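PDB 4ZOY: Sqt1 from Chaetomium thermophilum, which probably acts as a dedicated ribosome-biogenesis chaperone, a WD40-repeat beta-propeller that captures a nascent ribosomal protein while it is still being translated. Local coordinates for residues Phe187-Pro192 / Thr207-Glu212; Glu212-Tyr217 / Thr235-Thr240; Pro192-Ala197 / Gly251-Ala256; Ser165-Thr170 / Val183-Leu188. All coordinates share one frame; numbering follows the deposited sequence.

Contact 1: residues Phe187-Pro192 / Thr207-Glu212; sequences FLHTGP and TVSEDE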
# COMPACT_ATOMS: atom_id res chain seq x y z
N PHE A 187 -21.00 3.20 -3.03
CA PHE A 187 -21.39 3.67 -1.71
C PHE A 187 -21.95 2.53 -0.88
O PHE A 187 -23.00 2.65 -0.25
CB PHE A 187 -22.43 4.79 -1.84
CG PHE A 187 -21.96 5.92 -2.71
CD1 PHE A 187 -21.17 6.93 -2.18
CD2 PHE A 187 -22.29 5.96 -4.05
CE1 PHE A 187 -20.72 7.96 -2.98
CE2 PHE A 187 -21.85 7.00 -4.86
CZ PHE A 187 -21.06 8.00 -4.32
N LEU A 188 -21.23 1.41 -0.87
CA LEU A 188 -21.70 0.22 -0.18
C LEU A 188 -21.22 0.14 1.27
O LEU A 188 -21.99 -0.24 2.15
CB LEU A 188 -21.27 -1.04 -0.95
CG LEU A 188 -21.91 -1.17 -2.34
CD1 LEU A 188 -21.53 -2.48 -2.99
CD2 LEU A 188 -23.42 -1.04 -2.25
N HIS A 189 -19.95 0.48 1.54
CA HIS A 189 -19.49 0.57 2.93
C HIS A 189 -20.29 1.65 3.66
O HIS A 189 -20.64 2.66 3.05
CB HIS A 189 -18.01 0.92 3.03
CG HIS A 189 -17.08 -0.08 2.41
ND1 HIS A 189 -17.05 -1.41 2.76
CD2 HIS A 189 -16.09 0.09 1.50
CE1 HIS A 189 -16.10 -2.03 2.07
NE2 HIS A 189 -15.50 -1.13 1.30
N THR A 190 -20.54 1.45 4.95
CA THR A 190 -21.29 2.43 5.75
C THR A 190 -20.42 3.14 6.79
O THR A 190 -20.90 3.98 7.54
CB THR A 190 -22.49 1.77 6.49
OG1 THR A 190 -22.02 0.98 7.59
CG2 THR A 190 -23.29 0.90 5.55
N GLY A 191 -19.14 2.78 6.84
CA GLY A 191 -18.16 3.47 7.65
C GLY A 191 -16.92 3.68 6.81
O GLY A 191 -16.87 3.23 5.67
N PRO A 192 -15.90 4.35 7.37
CA PRO A 192 -14.67 4.65 6.63
C PRO A 192 -14.12 3.46 5.86
O PRO A 192 -14.04 2.35 6.38
CB PRO A 192 -13.70 5.08 7.73
CG PRO A 192 -14.59 5.69 8.77
CD PRO A 192 -15.86 4.88 8.75
N THR A 207 -12.29 -3.83 -1.43
CA THR A 207 -12.14 -2.80 -0.40
C THR A 207 -12.79 -3.22 0.90
O THR A 207 -13.74 -4.02 0.93
CB THR A 207 -12.70 -1.44 -0.86
OG1 THR A 207 -14.13 -1.51 -0.98
CG2 THR A 207 -12.09 -1.02 -2.20
N VAL A 208 -12.25 -2.69 1.99
CA VAL A 208 -12.72 -3.04 3.33
C VAL A 208 -12.98 -1.80 4.14
O VAL A 208 -12.53 -0.71 3.79
CB VAL A 208 -11.70 -3.93 4.07
CG1 VAL A 208 -11.60 -5.28 3.38
CG2 VAL A 208 -10.33 -3.24 4.15
N SER A 209 -13.70 -1.97 5.25
CA SER A 209 -14.20 -0.85 6.03
C SER A 209 -14.15 -1.12 7.53
O SER A 209 -14.21 -2.27 7.97
CB SER A 209 -15.64 -0.53 5.61
OG SER A 209 -16.25 0.44 6.45
N GLU A 210 -14.03 -0.03 8.30
CA GLU A 210 -14.21 -0.07 9.75
C GLU A 210 -15.54 -0.70 10.15
O GLU A 210 -15.66 -1.22 11.25
CB GLU A 210 -14.13 1.35 10.33
CG GLU A 210 -12.74 1.94 10.31
CD GLU A 210 -12.66 3.31 10.96
OE1 GLU A 210 -13.65 3.76 11.57
OE2 GLU A 210 -11.59 3.95 10.83
N ASP A 211 -16.53 -0.67 9.26
CA ASP A 211 -17.86 -1.20 9.57
C ASP A 211 -17.93 -2.72 9.39
O ASP A 211 -19.00 -3.32 9.52
CB ASP A 211 -18.93 -0.49 8.71
CG ASP A 211 -19.10 -1.08 7.31
OD1 ASP A 211 -18.26 -1.88 6.84
OD2 ASP A 211 -20.10 -0.72 6.66
N GLU A 212 -16.77 -3.32 9.07
CA GLU A 212 -16.54 -4.77 9.00
C GLU A 212 -16.92 -5.39 7.65
O GLU A 212 -16.82 -6.60 7.47
CB GLU A 212 -17.25 -5.49 10.16
CG GLU A 212 -16.75 -4.97 11.51
CD GLU A 212 -17.56 -5.44 12.71
OE1 GLU A 212 -18.17 -6.52 12.65
OE2 GLU A 212 -17.53 -4.73 13.74

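Contact 2: residues Glu212-Tyr217 / Thr235-Thr240; sequences ESLHVY and TVVSLT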
# COMPACT_ATOMS: atom_id res chain seq x y z
N GLU A 212 -16.77 -3.32 9.07
CA GLU A 212 -16.54 -4.77 9.00
C GLU A 212 -16.92 -5.39 7.65
O GLU A 212 -16.82 -6.60 7.47
CB GLU A 212 -17.25 -5.49 10.16
CG GLU A 212 -16.75 -4.97 11.51
CD GLU A 212 -17.56 -5.44 12.71
OE1 GLU A 212 -18.17 -6.52 12.65
OE2 GLU A 212 -17.53 -4.73 13.74
N SER A 213 -17.31 -4.56 6.68
CA SER A 213 -17.68 -5.11 5.37
C SER A 213 -16.52 -5.19 4.38
O SER A 213 -15.54 -4.43 4.44
CB SER A 213 -18.83 -4.31 4.75
OG SER A 213 -18.50 -2.94 4.54
N LEU A 214 -16.65 -6.16 3.48
CA LEU A 214 -15.79 -6.37 2.32
C LEU A 214 -16.64 -6.33 1.07
O LEU A 214 -17.63 -7.05 1.00
CB LEU A 214 -15.06 -7.71 2.40
CG LEU A 214 -14.50 -8.33 1.11
CD1 LEU A 214 -13.26 -7.57 0.63
CD2 LEU A 214 -14.16 -9.80 1.28
N HIS A 215 -16.28 -5.51 0.10
CA HIS A 215 -16.93 -5.52 -1.20
C HIS A 215 -15.87 -5.65 -2.28
O HIS A 215 -14.82 -5.00 -2.21
CB HIS A 215 -17.78 -4.27 -1.42
CG HIS A 215 -18.90 -4.16 -0.44
ND1 HIS A 215 -20.02 -4.96 -0.52
CD2 HIS A 215 -19.06 -3.38 0.65
CE1 HIS A 215 -20.83 -4.67 0.48
NE2 HIS A 215 -20.27 -3.72 1.21
N VAL A 216 -16.14 -6.49 -3.27
CA VAL A 216 -15.22 -6.68 -4.36
C VAL A 216 -15.93 -6.27 -5.65
O VAL A 216 -16.81 -6.99 -6.13
CB VAL A 216 -14.71 -8.12 -4.44
CG1 VAL A 216 -13.68 -8.24 -5.55
CG2 VAL A 216 -14.09 -8.55 -3.10
N TYR A 217 -15.55 -5.12 -6.19
CA TYR A 217 -16.30 -4.49 -7.28
C TYR A 217 -15.91 -4.99 -8.64
O TYR A 217 -14.72 -5.15 -8.95
CB TYR A 217 -16.14 -2.96 -7.25
CG TYR A 217 -16.30 -2.37 -5.87
CD1 TYR A 217 -17.55 -2.19 -5.30
CD2 TYR A 217 -15.18 -2.00 -5.15
CE1 TYR A 217 -17.67 -1.65 -4.02
CE2 TYR A 217 -15.29 -1.48 -3.89
CZ TYR A 217 -16.53 -1.30 -3.33
OH TYR A 217 -16.62 -0.77 -2.06
N THR A 235 -21.01 -5.89 -7.23
CA THR A 235 -19.90 -6.66 -6.68
C THR A 235 -19.93 -8.13 -7.06
O THR A 235 -20.99 -8.66 -7.38
CB THR A 235 -19.86 -6.60 -5.15
OG1 THR A 235 -20.97 -7.34 -4.62
CG2 THR A 235 -19.92 -5.16 -4.65
N VAL A 236 -18.78 -8.79 -7.00
CA VAL A 236 -18.71 -10.24 -7.15
C VAL A 236 -18.71 -10.95 -5.79
O VAL A 236 -19.01 -12.15 -5.72
CB VAL A 236 -17.47 -10.72 -7.92
CG1 VAL A 236 -17.47 -10.14 -9.32
CG2 VAL A 236 -16.19 -10.35 -7.18
N VAL A 237 -18.35 -10.20 -4.76
CA VAL A 237 -18.40 -10.63 -3.36
C VAL A 237 -18.84 -9.45 -2.51
O VAL A 237 -18.32 -8.34 -2.67
CB VAL A 237 -17.03 -11.13 -2.83
CG1 VAL A 237 -17.06 -11.32 -1.30
CG2 VAL A 237 -16.60 -12.40 -3.51
N SER A 238 -19.81 -9.67 -1.63
CA SER A 238 -20.21 -8.69 -0.63
C SER A 238 -20.44 -9.43 0.68
O SER A 238 -21.32 -10.29 0.77
CB SER A 238 -21.48 -7.94 -1.06
OG SER A 238 -21.21 -6.97 -2.05
N LEU A 239 -19.63 -9.11 1.69
CA LEU A 239 -19.75 -9.73 3.00
C LEU A 239 -19.79 -8.65 4.06
O LEU A 239 -19.03 -7.67 4.01
CB LEU A 239 -18.60 -10.70 3.26
CG LEU A 239 -18.62 -11.95 2.38
CD1 LEU A 239 -17.27 -12.65 2.43
CD2 LEU A 239 -19.73 -12.89 2.84
N THR A 240 -20.70 -8.80 5.03
CA THR A 240 -20.89 -7.77 6.04
C THR A 240 -20.95 -8.35 7.44
O THR A 240 -20.75 -9.56 7.64
CB THR A 240 -22.19 -6.97 5.81
OG1 THR A 240 -23.31 -7.81 6.11
CG2 THR A 240 -22.28 -6.47 4.37

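Contact 3: residues Pro192-Ala197 / Gly251-Ala256; sequences PCTAGA and GLFSVA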
# COMPACT_ATOMS: atom_id res chain seq x y z
N PRO A 192 -15.90 4.35 7.37
CA PRO A 192 -14.67 4.65 6.63
C PRO A 192 -14.12 3.46 5.86
O PRO A 192 -14.04 2.35 6.38
CB PRO A 192 -13.70 5.08 7.73
CG PRO A 192 -14.59 5.69 8.77
CD PRO A 192 -15.86 4.88 8.75
N CYS A 193 -13.77 3.70 4.60
CA CYS A 193 -13.13 2.68 3.78
C CYS A 193 -11.63 2.74 4.03
O CYS A 193 -10.96 3.72 3.69
CB CYS A 193 -13.45 2.89 2.31
SG CYS A 193 -12.65 1.67 1.24
N THR A 194 -11.10 1.69 4.65
CA THR A 194 -9.76 1.74 5.23
C THR A 194 -8.65 1.27 4.29
O THR A 194 -7.49 1.66 4.45
CB THR A 194 -9.69 0.88 6.50
OG1 THR A 194 -10.25 -0.40 6.21
CG2 THR A 194 -10.48 1.54 7.61
N ALA A 195 -9.00 0.43 3.32
CA ALA A 195 -8.01 -0.14 2.41
C ALA A 195 -8.65 -0.69 1.15
O ALA A 195 -9.83 -1.06 1.15
CB ALA A 195 -7.19 -1.25 3.11
N GLY A 196 -7.84 -0.78 0.10
CA GLY A 196 -8.25 -1.33 -1.17
C GLY A 196 -7.12 -2.04 -1.88
O GLY A 196 -5.96 -1.68 -1.72
N ALA A 197 -7.47 -3.04 -2.68
CA ALA A 197 -6.50 -3.78 -3.47
C ALA A 197 -7.15 -4.30 -4.73
O ALA A 197 -8.24 -4.86 -4.69
CB ALA A 197 -5.89 -4.92 -2.66
N GLY A 251 -13.66 -4.04 13.24
CA GLY A 251 -13.43 -3.53 11.89
C GLY A 251 -12.32 -4.18 11.09
O GLY A 251 -11.51 -4.95 11.59
N LEU A 252 -12.31 -3.86 9.80
CA LEU A 252 -11.26 -4.32 8.88
C LEU A 252 -10.36 -3.16 8.48
O LEU A 252 -10.84 -2.04 8.28
CB LEU A 252 -11.87 -4.97 7.64
CG LEU A 252 -12.67 -6.25 7.89
CD1 LEU A 252 -13.35 -6.66 6.58
CD2 LEU A 252 -11.80 -7.38 8.44
N PHE A 253 -9.07 -3.44 8.33
CA PHE A 253 -8.06 -2.39 8.15
C PHE A 253 -7.08 -2.66 7.03
O PHE A 253 -6.31 -1.78 6.65
CB PHE A 253 -7.29 -2.20 9.46
CG PHE A 253 -8.17 -1.83 10.62
CD1 PHE A 253 -8.78 -0.59 10.65
CD2 PHE A 253 -8.42 -2.73 11.64
CE1 PHE A 253 -9.62 -0.24 11.70
CE2 PHE A 253 -9.25 -2.39 12.69
CZ PHE A 253 -9.85 -1.14 12.72
N SER A 254 -7.09 -3.88 6.50
CA SER A 254 -6.14 -4.25 5.44
C SER A 254 -6.75 -5.28 4.50
O SER A 254 -7.68 -6.00 4.86
CB SER A 254 -4.83 -4.77 6.04
OG SER A 254 -5.07 -5.87 6.90
N VAL A 255 -6.22 -5.33 3.28
CA VAL A 255 -6.74 -6.21 2.24
C VAL A 255 -5.64 -6.48 1.22
O VAL A 255 -4.82 -5.61 0.94
CB VAL A 255 -8.01 -5.60 1.58
CG1 VAL A 255 -7.69 -4.29 0.87
CG2 VAL A 255 -8.67 -6.58 0.61
N ALA A 256 -5.63 -7.70 0.69
CA ALA A 256 -4.68 -8.12 -0.32
C ALA A 256 -5.31 -9.21 -1.17
O ALA A 256 -6.12 -10.01 -0.69
CB ALA A 256 -3.37 -8.60 0.32

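Contact 4: residues Ser165-Thr170 / Val183-Leu188; sequences SVWVFT and VQSYFL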
# COMPACT_ATOMS: atom_id res chain seq x y z
N SER A 165 -17.11 5.57 0.72
CA SER A 165 -17.23 5.48 -0.74
C SER A 165 -15.92 5.07 -1.40
O SER A 165 -14.83 5.29 -0.86
CB SER A 165 -17.75 6.80 -1.33
OG SER A 165 -16.78 7.82 -1.32
N VAL A 166 -16.05 4.46 -2.56
CA VAL A 166 -14.92 4.03 -3.36
C VAL A 166 -15.13 4.57 -4.76
O VAL A 166 -16.18 4.34 -5.36
CB VAL A 166 -14.79 2.50 -3.37
CG1 VAL A 166 -13.73 2.06 -4.36
CG2 VAL A 166 -14.48 2.00 -1.96
N TRP A 167 -14.14 5.31 -5.25
CA TRP A 167 -14.20 5.95 -6.56
C TRP A 167 -13.13 5.38 -7.47
O TRP A 167 -11.99 5.16 -7.05
CB TRP A 167 -14.03 7.47 -6.42
CG TRP A 167 -15.14 8.11 -5.64
CD1 TRP A 167 -15.38 8.00 -4.30
CD2 TRP A 167 -16.19 8.94 -6.17
NE1 TRP A 167 -16.51 8.71 -3.96
CE2 TRP A 167 -17.02 9.30 -5.09
CE3 TRP A 167 -16.49 9.43 -7.45
CZ2 TRP A 167 -18.14 10.12 -5.25
CZ3 TRP A 167 -17.60 10.24 -7.61
CH2 TRP A 167 -18.41 10.58 -6.52
N VAL A 168 -13.49 5.15 -8.73
CA VAL A 168 -12.52 4.75 -9.73
C VAL A 168 -12.50 5.80 -10.84
O VAL A 168 -13.55 6.10 -11.41
CB VAL A 168 -12.83 3.36 -10.32
CG1 VAL A 168 -11.79 2.97 -11.35
CG2 VAL A 168 -12.91 2.31 -9.20
N PHE A 169 -11.33 6.37 -11.11
CA PHE A 169 -11.19 7.43 -12.10
C PHE A 169 -10.25 6.98 -13.20
O PHE A 169 -9.29 6.25 -12.93
CB PHE A 169 -10.61 8.72 -11.50
CG PHE A 169 -11.42 9.30 -10.40
CD1 PHE A 169 -12.49 10.14 -10.68
CD2 PHE A 169 -11.10 9.05 -9.06
CE1 PHE A 169 -13.25 10.70 -9.65
CE2 PHE A 169 -11.84 9.61 -8.04
CZ PHE A 169 -12.92 10.44 -8.33
N THR A 170 -10.50 7.46 -14.42
CA THR A 170 -9.52 7.26 -15.47
C THR A 170 -9.04 8.63 -15.96
O THR A 170 -9.84 9.54 -16.15
CB THR A 170 -10.09 6.41 -16.62
OG1 THR A 170 -10.25 5.07 -16.14
CG2 THR A 170 -9.14 6.38 -17.79
N VAL A 183 -15.15 6.32 -13.65
CA VAL A 183 -15.52 4.97 -14.08
C VAL A 183 -16.58 4.37 -13.16
O VAL A 183 -17.56 3.78 -13.62
CB VAL A 183 -14.29 4.06 -14.12
CG1 VAL A 183 -14.67 2.65 -14.58
CG2 VAL A 183 -13.23 4.66 -15.02
N GLN A 184 -16.37 4.51 -11.85
CA GLN A 184 -17.30 4.03 -10.84
C GLN A 184 -17.30 4.92 -9.61
O GLN A 184 -16.29 5.53 -9.28
CB GLN A 184 -16.95 2.61 -10.38
CG GLN A 184 -16.89 1.56 -11.44
CD GLN A 184 -18.25 1.07 -11.89
OE1 GLN A 184 -19.28 1.50 -11.38
NE2 GLN A 184 -18.26 0.15 -12.84
N SER A 185 -18.45 4.97 -8.94
CA SER A 185 -18.54 5.55 -7.61
C SER A 185 -19.45 4.66 -6.79
O SER A 185 -20.65 4.54 -7.07
CB SER A 185 -19.06 6.99 -7.65
OG SER A 185 -20.39 7.04 -8.14
N TYR A 186 -18.87 3.99 -5.80
CA TYR A 186 -19.58 3.01 -4.99
C TYR A 186 -19.83 3.52 -3.58
O TYR A 186 -18.96 4.17 -3.00
CB TYR A 186 -18.80 1.72 -4.88
CG TYR A 186 -18.48 1.02 -6.18
CD1 TYR A 186 -19.48 0.38 -6.91
CD2 TYR A 186 -17.17 0.96 -6.65
CE1 TYR A 186 -19.18 -0.28 -8.09
CE2 TYR A 186 -16.87 0.31 -7.82
CZ TYR A 186 -17.87 -0.32 -8.53
OH TYR A 186 -17.55 -0.99 -9.69
N PHE A 187 -21.00 3.20 -3.03
CA PHE A 187 -21.39 3.67 -1.71
C PHE A 187 -21.95 2.53 -0.88
O PHE A 187 -23.00 2.65 -0.25
CB PHE A 187 -22.43 4.79 -1.84
CG PHE A 187 -21.96 5.92 -2.71
CD1 PHE A 187 -21.17 6.93 -2.18
CD2 PHE A 187 -22.29 5.96 -4.05
CE1 PHE A 187 -20.72 7.96 -2.98
CE2 PHE A 187 -21.85 7.00 -4.86
CZ PHE A 187 -21.06 8.00 -4.32
N LEU A 188 -21.23 1.41 -0.87
CA LEU A 188 -21.70 0.22 -0.18
C LEU A 188 -21.22 0.14 1.27
O LEU A 188 -21.99 -0.24 2.15
CB LEU A 188 -21.27 -1.04 -0.95
CG LEU A 188 -21.91 -1.17 -2.34
CD1 LEU A 188 -21.53 -2.48 -2.99
CD2 LEU A 188 -23.42 -1.04 -2.25

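Contact 1: residues Phe187-Pro192 / Thr207-Glu212
H189 spends its imidazole on strand 204-209: NE2 is hydrogen-bonded to T207 OG1 at 2.7 Å, with the hydroxyl at the ring edge and near its plane. The first torsion (chi1 -61°) sets CG beside the histidine's own backbone N, and the ring is thereby brought across S209, whose CB lies over one face, 3.3 Å from ND1. Neither end of this pair is left to the two segments alone, since ND1 is bonded to S213 OG and T207 OG1 also to Y217 OH. The arrangement resembles the histidine, serine/threonine, aspartate and tryptophan network of WD40 blades, with T207 as its hydroxyl, D211 as its probable aspartate and Y217 where tryptophan is usual; here, however, H189 and D211 do not bond directly, and S213 OG bridges H189 ND1 and D211 OD1. D211 also grips the T190 end of the loop. Its OD2 accepts from T190 N at 2.8 Å, which comes from above the carboxylate plane, and from T190 OG1 at 2.7 Å, which meets the anti lone pair of OD2. With an alanine here, T190 N and OG1 would probably lose their shared acceptor and S213 one of its mates, allowing the T190 loop to drift. Next to this site, S209 OG accepts from D211 N at 3.0 Å, a nearly straight bond (172°) that makes an ST turn inside the type I turn S209-E212. P192 O receives E210 N at 3.1 Å, while the extended E210 side chain lays OE1 3.5 Å from P192 CG.

Contact 2: residues Glu212-Tyr217 / Thr235-Thr240
H215 and S238 form a non-hydrogen-bonded antiparallel pair, and their side chains supply the polar link that the backbone lacks at this point: ND1 meets S238 OG at 2.8 Å, the hydroxyl lying in the plane of the ring at its edge. The same oxygen is bonded to T235 OG1 at 2.6 Å. T235 is so turned (chi1 70°) that OG1 faces S238 while its methyl CG2 sits 4.0 Å from H215 CB and 3.9 Å from Y217 CD1, a small apolar contact to both residues. On the other side of the sheet V216 lies alongside V237, CG2 to CB 3.9 Å, and its CG1 touches V236 CG2 at 3.7 Å. Backbone bonds hold the strands in step: L214 and L239 exchange two, L214 N reaching L239 O at 2.9 Å, and V236 N meets V216 O at 2.8 Å where the chain turns a corner. In the second shell N232 ND2 also binds S238 OG, T230 OG1 binds T235 OG1, and the H189 ring meets that of H215. L214, V237 and L239 rest on V276 of the next sheet. The outer two strands of this propeller blade thus divide their chemistry, a chain of hydroxyls and amide fixing the H215 ring on one surface and hydrocarbon on the other turned toward the neighbouring blade.

Contact 3: residues Pro192-Ala197 / Gly251-Ala256
T194 OG1 donates to L252 O at 2.7 Å, the one hydrogen bond that spans these segments. The hydroxyl approaches at a C=O...O angle of 126°, tilted 35° from the carbonyl plane, and so meets the oxygen obliquely; the same OG1 has a weak bond to V208 O within its own sheet. With chi1 at 49°, OG1 is directed at L252 while the methyl CG2 is left to touch F253 CD1 at 4.1 Å. Beyond this point there is no further hydrogen bond between the segments; methyl groups meet side chains and backbone. V255 holds CG1 in the crowded position between its backbone N and carbonyl carbon, and that methyl is pressed against the opposing strand: it lies 3.6 Å from G196 C, 3.8 Å from A195 CB and 4.0 Å from A197 CB. A195 CB in turn stands 3.7 Å from F253 O. S254 and A256 point the other way, to strand 331-336, where S254 OG binds I331 O, so strand 252-257 meets strand 193-198 on one side and 331-336 on the other. F253 and S254 both face G267 in a classic beta bulge. Strands 193-197 and 252-256 are the first strands of successive blades, running parallel with axes 5.4 Å apart near the middle of the propeller. Where blades converge so closely, glycine and alanine on one strand accommodate a single valine methyl of the other; these two strands are joined by van der Waals contact and a single hydroxyl, while S209 adds a backbone hydrogen bond to L252.

Contact 4: residues Ser165-Thr170 / Val183-Leu188
Y186 N donates to V166 O at 2.7 Å, and V166 N answers to Y186 O. At V168 the carbonyl oxygen takes two donors, V183 N at 2.8 Å and the longer Q184 N at 3.3 Å, which marks a classic beta bulge. W167 NE1 turns back along its own strand to S165 OG, 2.8 Å away and in the plane of the indole, while D163 OD1 holds the same hydroxyl. With CG beside the backbone N (chi1 -64°), the indole swings toward the partner strand, and S185 CB rests over its six-membered ring as a CH-pi contact, 3.5 Å from the centroid. F187 follows: its CZ is 3.7 Å from W167 CZ2, the planes perpendicular but the approach oblique, and its CD1 meets S165 CB at 3.5 Å. A leucine in place of W167 would probably deprive S165 OG of its indole donor, S185 CB of the ring face beneath it, and F187 CZ of its neighbour. Across the sheet V168 CG1 packs on V183 CB, and Y186 stacks on Y217 of the next blade. The whole is a bulged antiparallel hairpin, the outer two strands of a four-stranded WD40 propeller blade.

In the fold
From the N terminus, contact 4 closes first, pairing strands 166-171 and 180-186 into the outer hairpin of one blade. Contact 1 starts where that hairpin ends, on the shared residues F187 and L188, and folds the connecting loop back over the turn after strand 204-209 of the following blade. P192 then passes the chain to contact 3, whose segments alternate with those of contact 1, so the two loops cross. Inside the long loop that contact 3 closes lies contact 2, which begins at E212 and completes the second blade by pairing strands 214-218 and 235-239. Contacts 1, 2 and 4 thus build and join two successive blades, and contact 3 ties the second to the third.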